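Local coordinates for protein O-succinylhomoserine sulfhydrylase (Mycobacterium tuberculosis, PDB 3NDN) that probably catalyses the pyridoxal-phosphate-dependent formation of L-homocysteine from O-succinyl-L-homoserine and hydrogen sulfide, a step in methionine biosynthesis, at residues Arg127-Ser132 against Thr148-Gly153; Asp154-Trp159 against Leu182-Ala187; Gln158-Leu163 against Thr189-Ala194; Val170-Pro175 against Ala197-Asp202. All coordinates share one frame; numbering follows the deposited sequence. Where two conformers were deposited one is given.

In the fold
All four contacts lie in the large cofactor-binding domain of a fold-type I PLP enzyme, in and around its seven-stranded mixed sheet. Interaction 1 comes first along the chain and closes before the others open. It joins the loop after strand 122-126 to strand 147-151, the outermost on that side within the chain. Interactions 2 and 3 both pair helix 156-162 with helix 185-194, and their centres are about 9 Å apart. Interaction 4 joins the inner strands 169-173 and 198-202, its centre about 10 Å from that of interaction 1. Its segments alternate in sequence with those of interactions 2 and 3. The helix pair covers the Val170 face of these strands, and Asp202 lies near the cofactor.

Interaction 1: Arg127-Ser132 against Thr148-Gly153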
# COMPACT_ATOMS: atom_id res chain seq x y z
N ARG A 127 10.14 -37.33 -10.70
CA ARG A 127 10.24 -36.74 -12.04
C ARG A 127 9.07 -35.81 -12.36
O ARG A 127 9.22 -34.85 -13.12
CB ARG A 127 10.37 -37.84 -13.12
CG ARG A 127 11.01 -37.35 -14.43
CD ARG A 127 11.25 -38.48 -15.44
NE ARG A 127 12.49 -39.22 -15.20
CZ ARG A 127 12.56 -40.44 -14.66
NH1 ARG A 127 11.47 -41.08 -14.26
NH2 ARG A 127 13.74 -41.02 -14.49
N SER A 128 7.91 -36.08 -11.76
CA SER A 128 6.68 -35.33 -12.09
C SER A 128 6.53 -34.07 -11.25
O SER A 128 5.80 -34.06 -10.24
CB SER A 128 5.44 -36.21 -11.95
OG SER A 128 5.41 -37.21 -12.96
N LEU A 129 7.22 -33.01 -11.68
CA LEU A 129 7.29 -31.76 -10.92
C LEU A 129 6.79 -30.54 -11.71
O LEU A 129 6.72 -30.56 -12.95
CB LEU A 129 8.73 -31.50 -10.44
CG LEU A 129 9.48 -32.59 -9.65
CD1 LEU A 129 10.97 -32.27 -9.54
CD2 LEU A 129 8.89 -32.80 -8.25
N PHE A 130 6.44 -29.49 -10.97
CA PHE A 130 6.27 -28.11 -11.49
C PHE A 130 7.48 -27.78 -12.39
O PHE A 130 8.62 -28.01 -11.99
CB PHE A 130 6.23 -27.16 -10.30
CG PHE A 130 5.85 -25.72 -10.62
CD1 PHE A 130 4.62 -25.42 -11.21
CD2 PHE A 130 6.68 -24.67 -10.24
CE1 PHE A 130 4.25 -24.08 -11.48
CE2 PHE A 130 6.34 -23.33 -10.50
CZ PHE A 130 5.11 -23.03 -11.12
N GLY A 131 7.22 -27.25 -13.58
CA GLY A 131 8.27 -26.87 -14.54
C GLY A 131 9.56 -26.31 -13.96
O GLY A 131 10.65 -26.89 -14.18
N SER A 132 9.45 -25.19 -13.25
CA SER A 132 10.61 -24.54 -12.62
C SER A 132 11.31 -25.40 -11.55
O SER A 132 12.53 -25.33 -11.41
CB SER A 132 10.23 -23.18 -12.05
OG SER A 132 10.01 -22.22 -13.08
N THR A 148 22.17 -35.45 -9.04
CA THR A 148 20.71 -35.64 -9.01
C THR A 148 20.30 -36.92 -9.73
O THR A 148 20.70 -37.15 -10.88
CB THR A 148 19.97 -34.42 -9.62
OG1 THR A 148 20.35 -33.22 -8.92
CG2 THR A 148 18.46 -34.59 -9.58
N VAL A 149 19.50 -37.75 -9.04
CA VAL A 149 18.90 -38.96 -9.59
C VAL A 149 17.37 -38.87 -9.55
O VAL A 149 16.79 -38.58 -8.50
CB VAL A 149 19.36 -40.22 -8.81
CG1 VAL A 149 18.78 -41.48 -9.41
CG2 VAL A 149 20.90 -40.30 -8.77
N PHE A 150 16.72 -39.14 -10.68
CA PHE A 150 15.25 -39.07 -10.78
C PHE A 150 14.61 -40.46 -10.69
O PHE A 150 15.20 -41.44 -11.13
CB PHE A 150 14.81 -38.36 -12.07
CG PHE A 150 15.00 -36.86 -12.05
CD1 PHE A 150 14.13 -36.05 -11.33
CD2 PHE A 150 16.02 -36.26 -12.79
CE1 PHE A 150 14.29 -34.66 -11.30
CE2 PHE A 150 16.19 -34.85 -12.77
CZ PHE A 150 15.31 -34.06 -12.02
N VAL A 151 13.43 -40.52 -10.07
CA VAL A 151 12.61 -41.74 -10.00
C VAL A 151 11.17 -41.43 -10.37
O VAL A 151 10.74 -40.27 -10.31
CB VAL A 151 12.62 -42.39 -8.58
CG1 VAL A 151 14.02 -42.83 -8.17
CG2 VAL A 151 12.01 -41.45 -7.53
N ASP A 152 10.40 -42.46 -10.73
CA ASP A 152 8.95 -42.31 -10.87
C ASP A 152 8.32 -42.32 -9.48
O ASP A 152 8.39 -43.32 -8.76
CB ASP A 152 8.33 -43.40 -11.75
CG ASP A 152 8.83 -43.38 -13.19
OD1 ASP A 152 9.02 -42.29 -13.77
OD2 ASP A 152 9.03 -44.48 -13.74
N GLY A 153 7.70 -41.19 -9.11
CA GLY A 153 7.20 -40.97 -7.75
C GLY A 153 6.28 -42.02 -7.15
O GLY A 153 6.31 -42.25 -5.93
O HOH W 1 7.19 -38.77 -10.78
O HOH W 2 6.66 -40.27 -13.02
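Arg127 reaches along the end of strand 147-151 and touches three successive residues, Phe150, Val151 and Asp152. Its guanidinium lies with one face over Phe150 CB and Val151 N. Arg127 NH2 is 3.8 Å from Phe150 CB. The guanidinium and the phenyl ring are not stacked; their planes stand 43° apart. At the guanidinium edge, NH1 of Arg127 forms a salt bridge with OD1 of Asp152 at 2.8 Å. The carboxylate is turned 68° from the guanidinium, so the two groups do not meet as a coplanar pair. The bend at chi3 of Arg127 (-83°) turns the end of the chain toward this carboxylate. The backbone adds a weak hydrogen bond from Arg127 N to Val151 O at 3.0 Å. One water accepts from Ser128 N and Gly153 N, so it joins the two loops. A second water donates to Asp152 OD1. Deeper in, Leu129 CD1 comes to the edge of the Phe150 ring, 4.5 Å from Phe150 CE1. The ring also stacks with Phe134 of helix 131-143. Ser128 is the centre of an inverse gamma turn, and Phe130 is the N-cap of helix 131-143. The contact belongs to the beta-alpha-beta unit of strand 122-126, helix 131-143 and strand 147-151, and ties the loop leaving the first strand to the end of the second.

Interaction 2: Asp154-Trp159 against Leu182-Ala187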
# COMPACT_ATOMS: atom_id res chain seq x y z
N ASP A 154 5.46 -42.66 -8.00
CA ASP A 154 4.50 -43.69 -7.54
C ASP A 154 5.05 -45.14 -7.43
O ASP A 154 4.30 -46.06 -7.11
CB ASP A 154 3.23 -43.67 -8.41
CG ASP A 154 3.50 -43.98 -9.89
OD1 ASP A 154 4.67 -44.19 -10.28
OD2 ASP A 154 2.53 -44.01 -10.67
N ASP A 155 6.35 -45.33 -7.67
CA ASP A 155 6.98 -46.66 -7.68
C ASP A 155 7.97 -46.82 -6.52
O ASP A 155 9.12 -46.41 -6.63
CB ASP A 155 7.72 -46.88 -9.01
CG ASP A 155 8.13 -48.35 -9.23
OD1 ASP A 155 8.32 -49.10 -8.25
OD2 ASP A 155 8.26 -48.74 -10.40
N LEU A 156 7.51 -47.43 -5.43
CA LEU A 156 8.34 -47.62 -4.24
C LEU A 156 9.62 -48.47 -4.47
O LEU A 156 10.60 -48.31 -3.74
CB LEU A 156 7.52 -48.17 -3.06
CG LEU A 156 6.56 -47.21 -2.35
CD1 LEU A 156 5.66 -47.93 -1.34
CD2 LEU A 156 7.31 -46.02 -1.68
N SER A 157 9.61 -49.35 -5.47
CA SER A 157 10.81 -50.15 -5.75
C SER A 157 11.92 -49.29 -6.38
O SER A 157 13.10 -49.60 -6.23
CB SER A 157 10.49 -51.41 -6.58
OG SER A 157 10.16 -51.11 -7.92
N GLN A 158 11.53 -48.22 -7.07
CA GLN A 158 12.51 -47.29 -7.66
C GLN A 158 13.10 -46.39 -6.57
O GLN A 158 14.30 -46.09 -6.60
CB GLN A 158 11.88 -46.42 -8.76
CG GLN A 158 11.47 -47.17 -10.01
CD GLN A 158 10.96 -46.24 -11.11
OE1 GLN A 158 11.54 -45.19 -11.37
NE2 GLN A 158 9.87 -46.63 -11.75
N TRP A 159 12.26 -45.95 -5.63
CA TRP A 159 12.71 -45.22 -4.44
C TRP A 159 13.71 -46.07 -3.65
O TRP A 159 14.74 -45.57 -3.20
CB TRP A 159 11.52 -44.84 -3.54
CG TRP A 159 10.67 -43.63 -3.98
CD1 TRP A 159 9.39 -43.66 -4.46
CD2 TRP A 159 11.04 -42.23 -3.93
NE1 TRP A 159 8.94 -42.38 -4.73
CE2 TRP A 159 9.94 -41.48 -4.42
CE3 TRP A 159 12.20 -41.54 -3.54
CZ2 TRP A 159 9.96 -40.07 -4.53
CZ3 TRP A 159 12.23 -40.14 -3.65
CH2 TRP A 159 11.11 -39.42 -4.13
N LEU A 182 0.03 -39.64 -7.06
CA LEU A 182 0.46 -39.50 -5.65
C LEU A 182 1.80 -40.17 -5.29
O LEU A 182 2.23 -41.12 -5.95
CB LEU A 182 -0.64 -40.01 -4.68
CG LEU A 182 -2.11 -39.60 -4.85
CD1 LEU A 182 -2.92 -39.98 -3.62
CD2 LEU A 182 -2.29 -38.12 -5.13
N VAL A 183 2.44 -39.66 -4.24
CA VAL A 183 3.62 -40.29 -3.62
C VAL A 183 3.23 -40.71 -2.18
O VAL A 183 2.57 -39.95 -1.47
CB VAL A 183 4.83 -39.31 -3.58
CG1 VAL A 183 6.03 -39.94 -2.88
CG2 VAL A 183 5.21 -38.87 -5.01
N ASP A 184 3.61 -41.93 -1.77
CA ASP A 184 3.31 -42.44 -0.42
C ASP A 184 4.26 -41.78 0.61
O ASP A 184 5.41 -42.21 0.74
CB ASP A 184 3.47 -43.98 -0.40
CG ASP A 184 2.86 -44.65 0.84
OD1 ASP A 184 2.93 -44.10 1.96
OD2 ASP A 184 2.35 -45.78 0.71
N ILE A 185 3.78 -40.76 1.33
CA ILE A 185 4.68 -39.94 2.19
C ILE A 185 5.39 -40.77 3.29
O ILE A 185 6.62 -40.71 3.41
CB ILE A 185 3.97 -38.69 2.79
CG1 ILE A 185 3.45 -37.76 1.69
CG2 ILE A 185 4.89 -37.90 3.76
CD1 ILE A 185 2.43 -36.69 2.20
N ALA A 186 4.63 -41.52 4.09
CA ALA A 186 5.22 -42.32 5.18
C ALA A 186 6.24 -43.37 4.70
O ALA A 186 7.28 -43.57 5.32
CB ALA A 186 4.15 -42.97 6.04
N ALA A 187 5.93 -44.05 3.59
CA ALA A 187 6.82 -45.09 3.08
C ALA A 187 8.12 -44.50 2.49
O ALA A 187 9.21 -45.03 2.72
CB ALA A 187 6.09 -45.96 2.06
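Asp154 meets the second segment through its CB, which lies 3.7 Å from Leu182 O. Its CG sits between the backbone N and the carbonyl carbon (chi1 61°), and the carboxylate leads away from Leu182. Asp155 then caps helix 156-162. OD1 of Asp155 accepts a weak capping bond from Ser157 N. The other oxygen, Asp155 OD2, is met from above the carboxylate plane by Gln158 NE2 at 3.0 Å. Both oxygens thus have partners within the helix start, the one at OD1 from Ser157 N being weak. Leu156 makes the main apolar contact. Both its methyls touch the Ala187 methyl, with CD2 of Leu156 3.9 Å and CD1 4.0 Å from Ala187 CB. Leu156 CD1 also lies 4.4 Å from OD2 of Asp184. Asp184 is itself an N-cap, for helix 185-194, and its OD1 accepts a weak bond from Ala187 N. The two facing helices thus each begin with a capping aspartate. Trp159 ends the first segment. Val183 CG1 approaches its ring obliquely, 4.3 Å from Trp159 CZ2. The indole NE1 is used elsewhere, in a hydrogen bond to Gly153 O. Trp159 also packs on Val170 of strand 169-173, and Val183 on Phe172 of the same strand. Leu182 turns the other way, onto Leu317 and Ala318 of helix 315-321. The contact therefore sits where the starts of helices 156-162 and 185-194 meet above the sheet, with helix 315-321 alongside.

Interaction 3: Gln158-Leu163 against Thr189-Ala194; sequences QWERAL and TELAHA
Leu191 is the main bump of this contact, and it points from helix 185-194 into a hollow between Trp159 and Glu160. Its two methyls divide the work. CD1 of Leu191 rests 3.8 Å from CB of Trp159 and close to the backbone N of Glu160, so it meets the root of the tryptophan side chain and the adjoining backbone, not the indole. CD2 of Leu191 lies 4.2 Å from CG of Glu160. The Glu160 side chain, with CG anti to N (chi1 -174°), runs extended past this methyl and crosses the leucine at about a right angle. CG and CD of Glu160 are the atoms that touch it. Leu163 supplies the answering bump. Its CD1 presses against the backbone between Leu191 and Ala192, 3.7 Å from Ala192 N. It also touches the Leu191 side chain, with Leu163 CD1 3.8 Å from Leu191 CB. Ala192 CB lies farther off, 4.3 Å from Leu163 CD1. At the end of helix 156-162, one water donates to both Leu163 O and Leu191 O, at 2.8 and 2.7 Å respectively, and bridges the two backbones. Underneath lies the sheet. Trp159, Leu163 and Ala192 all pack on Val170 of strand 169-173, while Trp159 and Leu163 also touch Val124 of strand 122-126. The two helices thus lie side by side on one face of the sheet.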
# COMPACT_ATOMS: atom_id res chain seq x y z
N GLN A 158 11.53 -48.22 -7.07
CA GLN A 158 12.51 -47.29 -7.66
C GLN A 158 13.10 -46.39 -6.57
O GLN A 158 14.30 -46.09 -6.60
CB GLN A 158 11.88 -46.42 -8.76
CG GLN A 158 11.47 -47.17 -10.01
CD GLN A 158 10.96 -46.24 -11.11
OE1 GLN A 158 11.54 -45.19 -11.37
NE2 GLN A 158 9.87 -46.63 -11.75
N TRP A 159 12.26 -45.95 -5.63
CA TRP A 159 12.71 -45.22 -4.44
C TRP A 159 13.71 -46.07 -3.65
O TRP A 159 14.74 -45.57 -3.20
CB TRP A 159 11.52 -44.84 -3.54
CG TRP A 159 10.67 -43.63 -3.98
CD1 TRP A 159 9.39 -43.66 -4.46
CD2 TRP A 159 11.04 -42.23 -3.93
NE1 TRP A 159 8.94 -42.38 -4.73
CE2 TRP A 159 9.94 -41.48 -4.42
CE3 TRP A 159 12.20 -41.54 -3.54
CZ2 TRP A 159 9.96 -40.07 -4.53
CZ3 TRP A 159 12.23 -40.14 -3.65
CH2 TRP A 159 11.11 -39.42 -4.13
N GLU A 160 13.40 -47.36 -3.48
CA GLU A 160 14.27 -48.25 -2.71
C GLU A 160 15.65 -48.37 -3.37
O GLU A 160 16.68 -48.24 -2.69
CB GLU A 160 13.61 -49.61 -2.48
CG GLU A 160 14.42 -50.54 -1.57
CD GLU A 160 13.55 -51.54 -0.82
OE1 GLU A 160 12.39 -51.78 -1.22
OE2 GLU A 160 14.05 -52.11 0.18
N ARG A 161 15.68 -48.59 -4.68
CA ARG A 161 16.94 -48.71 -5.43
C ARG A 161 17.80 -47.43 -5.42
O ARG A 161 19.01 -47.50 -5.24
CB ARG A 161 16.71 -49.20 -6.87
CG ARG A 161 16.20 -50.66 -6.93
CD ARG A 161 16.23 -51.24 -8.35
NE ARG A 161 15.27 -50.60 -9.26
CZ ARG A 161 13.99 -50.96 -9.40
NH1 ARG A 161 13.47 -51.96 -8.69
NH2 ARG A 161 13.21 -50.31 -10.26
N ALA A 162 17.17 -46.28 -5.62
CA ALA A 162 17.89 -44.99 -5.59
C ALA A 162 18.43 -44.65 -4.20
O ALA A 162 19.47 -43.99 -4.10
CB ALA A 162 17.01 -43.86 -6.11
N LEU A 163 17.73 -45.08 -3.16
CA LEU A 163 18.12 -44.79 -1.77
C LEU A 163 18.91 -45.93 -1.08
O LEU A 163 18.87 -46.07 0.15
CB LEU A 163 16.89 -44.38 -0.94
CG LEU A 163 16.20 -43.03 -1.27
CD1 LEU A 163 14.85 -42.91 -0.55
CD2 LEU A 163 17.09 -41.81 -0.97
N THR A 189 9.44 -41.56 3.34
CA THR A 189 10.16 -40.98 4.49
C THR A 189 11.00 -42.05 5.24
O THR A 189 12.14 -41.79 5.66
CB THR A 189 9.18 -40.25 5.45
OG1 THR A 189 8.61 -39.10 4.78
CG2 THR A 189 9.90 -39.75 6.69
N GLU A 190 10.43 -43.25 5.37
CA GLU A 190 11.12 -44.37 6.02
C GLU A 190 12.41 -44.75 5.26
O GLU A 190 13.47 -44.87 5.88
CB GLU A 190 10.18 -45.58 6.18
N LEU A 191 12.32 -44.90 3.93
CA LEU A 191 13.49 -45.20 3.08
C LEU A 191 14.55 -44.10 3.06
O LEU A 191 15.74 -44.38 2.97
CB LEU A 191 13.07 -45.49 1.63
CG LEU A 191 12.20 -46.70 1.29
CD1 LEU A 191 11.62 -46.54 -0.11
CD2 LEU A 191 12.96 -48.04 1.42
N ALA A 192 14.10 -42.84 3.11
CA ALA A 192 14.99 -41.68 3.09
C ALA A 192 15.82 -41.58 4.36
O ALA A 192 17.02 -41.28 4.30
CB ALA A 192 14.18 -40.38 2.87
N HIS A 193 15.19 -41.83 5.51
CA HIS A 193 15.90 -41.75 6.80
C HIS A 193 16.95 -42.86 7.00
O HIS A 193 17.98 -42.63 7.64
CB HIS A 193 14.91 -41.68 7.97
CG HIS A 193 14.19 -40.35 8.08
ND1 HIS A 193 13.14 -40.14 8.94
CD2 HIS A 193 14.38 -39.19 7.40
CE1 HIS A 193 12.71 -38.89 8.80
NE2 HIS A 193 13.44 -38.30 7.88
N ALA A 194 16.71 -44.03 6.41
CA ALA A 194 17.70 -45.12 6.43
C ALA A 194 18.94 -44.79 5.59
O ALA A 194 20.03 -45.28 5.86
CB ALA A 194 17.05 -46.43 5.95
O HOH W 3 17.06 -46.61 2.23

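Interaction 4: Val170-Pro175 against Ala197-Asp202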
# COMPACT_ATOMS: atom_id res chain seq x y z
N VAL A 170 15.93 -35.56 -0.34
CA VAL A 170 14.84 -36.12 -1.14
C VAL A 170 13.79 -35.00 -1.39
O VAL A 170 13.44 -34.26 -0.46
CB VAL A 170 14.19 -37.32 -0.40
CG1 VAL A 170 12.78 -37.64 -0.93
CG2 VAL A 170 15.10 -38.58 -0.48
N PHE A 171 13.32 -34.85 -2.63
CA PHE A 171 12.31 -33.81 -2.98
C PHE A 171 11.17 -34.40 -3.83
O PHE A 171 11.43 -35.09 -4.81
CB PHE A 171 12.98 -32.65 -3.74
CG PHE A 171 12.03 -31.54 -4.15
CD1 PHE A 171 11.50 -30.67 -3.20
CD2 PHE A 171 11.63 -31.38 -5.47
CE1 PHE A 171 10.60 -29.64 -3.56
CE2 PHE A 171 10.74 -30.35 -5.85
CZ PHE A 171 10.23 -29.48 -4.89
N PHE A 172 9.91 -34.12 -3.47
CA PHE A 172 8.74 -34.46 -4.32
C PHE A 172 7.52 -33.56 -4.03
O PHE A 172 7.49 -32.88 -3.00
CB PHE A 172 8.34 -35.95 -4.19
CG PHE A 172 7.95 -36.39 -2.78
CD1 PHE A 172 6.64 -36.26 -2.32
CD2 PHE A 172 8.90 -36.98 -1.93
CE1 PHE A 172 6.27 -36.67 -1.02
CE2 PHE A 172 8.55 -37.40 -0.63
CZ PHE A 172 7.23 -37.24 -0.16
N GLU A 173 6.55 -33.55 -4.96
CA GLU A 173 5.22 -32.95 -4.77
C GLU A 173 4.17 -34.06 -4.77
O GLU A 173 4.33 -35.05 -5.50
CB GLU A 173 4.86 -32.01 -5.93
CG GLU A 173 5.81 -30.83 -6.18
CD GLU A 173 5.67 -30.25 -7.60
OE1 GLU A 173 4.57 -30.35 -8.21
OE2 GLU A 173 6.67 -29.69 -8.11
N THR A 174 3.11 -33.91 -3.97
CA THR A 174 1.95 -34.82 -4.02
C THR A 174 0.65 -34.12 -3.56
O THR A 174 0.66 -33.43 -2.55
CB THR A 174 2.18 -36.16 -3.22
OG1 THR A 174 1.06 -37.04 -3.41
CG2 THR A 174 2.38 -35.92 -1.72
N PRO A 175 -0.43 -34.21 -4.36
CA PRO A 175 -0.54 -34.79 -5.72
C PRO A 175 0.32 -34.01 -6.74
O PRO A 175 0.72 -32.88 -6.44
CB PRO A 175 -2.02 -34.61 -6.07
CG PRO A 175 -2.74 -34.43 -4.73
CD PRO A 175 -1.73 -33.69 -3.88
N ALA A 197 19.15 -39.17 4.64
CA ALA A 197 18.66 -37.98 3.90
C ALA A 197 17.55 -37.21 4.64
O ALA A 197 16.82 -37.79 5.46
CB ALA A 197 18.18 -38.38 2.50
N LYS A 198 17.44 -35.91 4.35
CA LYS A 198 16.34 -35.06 4.85
C LYS A 198 15.25 -34.93 3.78
O LYS A 198 15.56 -34.64 2.62
CB LYS A 198 16.85 -33.66 5.23
CG LYS A 198 17.93 -33.63 6.33
CD LYS A 198 17.40 -34.08 7.69
CE LYS A 198 18.53 -34.27 8.70
NZ LYS A 198 18.03 -34.40 10.11
N VAL A 199 13.99 -35.10 4.17
CA VAL A 199 12.88 -35.10 3.22
C VAL A 199 12.25 -33.71 3.06
O VAL A 199 11.76 -33.15 4.05
CB VAL A 199 11.80 -36.12 3.64
CG1 VAL A 199 10.60 -36.08 2.69
CG2 VAL A 199 12.39 -37.54 3.71
N VAL A 200 12.24 -33.17 1.84
CA VAL A 200 11.61 -31.86 1.54
C VAL A 200 10.31 -32.09 0.75
O VAL A 200 10.35 -32.59 -0.38
CB VAL A 200 12.56 -30.87 0.75
CG1 VAL A 200 11.90 -29.47 0.55
CG2 VAL A 200 13.90 -30.71 1.44
N LEU A 201 9.17 -31.74 1.36
CA LEU A 201 7.84 -31.83 0.73
C LEU A 201 7.36 -30.45 0.24
O LEU A 201 7.33 -29.51 1.02
CB LEU A 201 6.80 -32.37 1.74
CG LEU A 201 5.32 -32.40 1.34
CD1 LEU A 201 5.06 -33.46 0.26
CD2 LEU A 201 4.38 -32.64 2.56
N ASP A 202 7.00 -30.36 -1.04
CA ASP A 202 6.32 -29.18 -1.64
C ASP A 202 4.82 -29.45 -1.53
O ASP A 202 4.30 -30.33 -2.22
CB ASP A 202 6.80 -29.02 -3.10
CG ASP A 202 6.02 -27.98 -3.91
OD1 ASP A 202 4.84 -27.69 -3.59
OD2 ASP A 202 6.60 -27.45 -4.90
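This contact is a parallel strand pair at the heart of the seven-stranded sheet, within the beta-alpha-beta unit of strand 169-173, helix 185-194 and strand 198-202. The sheet is that of the large domain of fold-type I PLP enzymes. Val170 pairs with Val199, Phe171 with Val200 and Phe172 with Leu201. The strand directions differ by 20°. Val170 is gripped twice: its N donates to Lys198 O, and its O accepts from Val200 N at 2.8 Å. Farther on, Phe172 N gives a weak bond to Val200 O, and Asp202 N donates to Phe172 O at 3.2 Å. One face carries Val170, Phe172, Val199 and Leu201, beneath helix 185-194. Phe172 CG lies between N and the carbonyl carbon (chi1 60°), and the ring leans across the next strand. CE1 of Phe172 is 3.7 Å from Leu201 CD1, and its CE2 is 4.1 Å from Val199 CG1. On the other face, the Phe171 ring has Val200 CG1 at its edge, in plane, 4.0 Å from Phe171 CD1. Glu173 and Asp202 lie side by side on this face; Glu173 OE2 also accepts from Phe130 N. Asp202 OD1 accepts from Val204 N, and OD2 lies close to N1 of the lysine-bound cofactor at position 227. The two acids come close, with Glu173 OE2 3.9 Å from Asp202 OD2.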